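Side-chain contact in EvdO2 (Micromonospora carbonacea, PDB 4XAB), which is probably a non-haem, metal-dependent oxygenase that carries out oxidative cyclization in orthosomycin antibiotic biosynthesis: residues A92-I97 with L144-T149. Numbering follows the deposited sequence.
Sequences ARCRSI and LSIWTT
I146 reaches from the sheet to C94 and I97, one turn apart on the helix, and this small apolar cluster joins helix 89-102 to strand 139-149 of the double-stranded beta-helix, the cupin-type fold of the phytanoyl-CoA dioxygenase family. The backbones come nearest at C94 and I146, whose CA atoms lie 7.3 Å apart, and both side chains leave their CA atoms toward the other segment.

The two branches of I146 divide the work. Its longer arm, with CG1 anti to the carbonyl carbon (chi1 -60°) and then fully extended, carries CD1 to the helix, where it packs 3.7 Å from CB of C94. More loosely, CD1 of I146 also lies 4.3 Å from CG2 of I97. The shorter branch stays closer to the strand and meets the thiol, CG2 of I146 lying 3.9 Å from SG of C94. C94 is thus touched at both of its side-chain atoms by different methyls of one isoleucine.

No hydrogen bond crosses between the segments, and all three touching residues are buried. Next to the cluster, T148 OG1 is hydrogen-bonded to H90 NE2, a polar link from the same strand to the start of the same helix, while L144 packs on A98, F101 and L102 farther along it. The nickel bound by H129, D131 and H215 is about 12 Å from the side chain of I146, too far for the contact to line the metal site. The closest approach of all involves the helix backbone: CD1 of I146 sits 3.4 Å from the carbonyl O of C94.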
# COMPACT_ATOMS: atom_id res chain seq x y z
N ALA A 92 15.27 3.10 -6.42
CA ALA A 92 15.94 4.39 -6.44
C ALA A 92 15.02 5.46 -7.01
O ALA A 92 14.99 6.60 -6.54
CB ALA A 92 17.23 4.31 -7.24
N ARG A 93 14.27 5.07 -8.04
CA ARG A 93 13.34 5.93 -8.73
C ARG A 93 12.22 6.34 -7.77
O ARG A 93 11.83 7.50 -7.69
CB ARG A 93 12.77 5.19 -9.95
CG ARG A 93 11.97 6.00 -10.94
CD ARG A 93 11.54 5.12 -12.14
NE ARG A 93 12.68 4.40 -12.73
CZ ARG A 93 12.75 3.07 -12.87
NH1 ARG A 93 11.73 2.30 -12.49
NH2 ARG A 93 13.83 2.51 -13.40
N CYS A 94 11.73 5.36 -7.02
CA CYS A 94 10.67 5.63 -6.05
C CYS A 94 11.17 6.51 -4.89
O CYS A 94 10.42 7.37 -4.41
CB CYS A 94 10.11 4.31 -5.51
SG CYS A 94 9.07 3.44 -6.71
N ARG A 95 12.41 6.30 -4.45
CA ARG A 95 12.96 7.12 -3.36
C ARG A 95 13.05 8.58 -3.82
O ARG A 95 12.77 9.51 -3.05
CB ARG A 95 14.33 6.59 -2.91
CG ARG A 95 14.92 7.27 -1.67
CD ARG A 95 16.28 6.67 -1.29
NE ARG A 95 17.19 6.72 -2.44
CZ ARG A 95 18.29 5.98 -2.57
NH1 ARG A 95 18.64 5.12 -1.62
NH2 ARG A 95 19.03 6.10 -3.66
N SER A 96 13.44 8.77 -5.07
CA SER A 96 13.52 10.12 -5.64
C SER A 96 12.15 10.76 -5.73
O SER A 96 12.00 11.95 -5.48
CB SER A 96 14.17 10.08 -7.03
OG SER A 96 15.49 9.56 -6.91
N ILE A 97 11.14 9.97 -6.09
CA ILE A 97 9.78 10.47 -6.15
C ILE A 97 9.32 10.88 -4.75
O ILE A 97 8.74 11.94 -4.56
CB ILE A 97 8.81 9.41 -6.74
CG1 ILE A 97 9.09 9.23 -8.24
CG2 ILE A 97 7.37 9.84 -6.52
CD1 ILE A 97 8.30 8.09 -8.88
N LEU A 144 4.84 8.60 3.07
CA LEU A 144 3.91 8.17 2.04
C LEU A 144 4.20 6.74 1.64
O LEU A 144 5.21 6.14 2.06
CB LEU A 144 3.99 9.11 0.82
CG LEU A 144 5.36 9.41 0.17
CD1 LEU A 144 5.92 8.21 -0.58
CD2 LEU A 144 5.24 10.59 -0.79
N SER A 145 3.30 6.20 0.84
CA SER A 145 3.42 4.86 0.28
C SER A 145 3.34 4.93 -1.24
O SER A 145 2.55 5.69 -1.77
CB SER A 145 2.30 3.95 0.78
OG SER A 145 2.42 3.76 2.18
N ILE A 146 4.16 4.12 -1.90
CA ILE A 146 4.14 3.97 -3.36
C ILE A 146 3.79 2.52 -3.67
O ILE A 146 4.57 1.60 -3.41
CB ILE A 146 5.50 4.37 -3.99
CG1 ILE A 146 5.84 5.82 -3.66
CG2 ILE A 146 5.45 4.22 -5.49
CD1 ILE A 146 7.25 6.25 -4.08
N TRP A 147 2.57 2.36 -4.17
CA TRP A 147 1.92 1.08 -4.44
C TRP A 147 2.09 0.78 -5.93
O TRP A 147 1.36 1.34 -6.73
CB TRP A 147 0.43 1.21 -4.06
CG TRP A 147 -0.47 -0.01 -4.00
CD1 TRP A 147 -0.74 -0.79 -2.90
CD2 TRP A 147 -1.33 -0.50 -5.04
NE1 TRP A 147 -1.66 -1.76 -3.22
CE2 TRP A 147 -2.04 -1.61 -4.52
CE3 TRP A 147 -1.55 -0.13 -6.37
CZ2 TRP A 147 -2.96 -2.34 -5.29
CZ3 TRP A 147 -2.47 -0.86 -7.13
CH2 TRP A 147 -3.16 -1.96 -6.58
N THR A 148 3.06 -0.07 -6.28
CA THR A 148 3.31 -0.38 -7.69
C THR A 148 2.61 -1.68 -8.03
O THR A 148 2.84 -2.69 -7.36
CB THR A 148 4.82 -0.54 -7.99
OG1 THR A 148 5.51 0.67 -7.70
CG2 THR A 148 5.05 -0.93 -9.47
N THR A 149 1.77 -1.68 -9.05
CA THR A 149 1.04 -2.90 -9.37
C THR A 149 1.81 -3.72 -10.40
O THR A 149 2.47 -3.16 -11.28
CB THR A 149 -0.39 -2.60 -9.87
OG1 THR A 149 -1.11 -3.82 -10.03
CG2 THR A 149 -0.37 -1.82 -11.20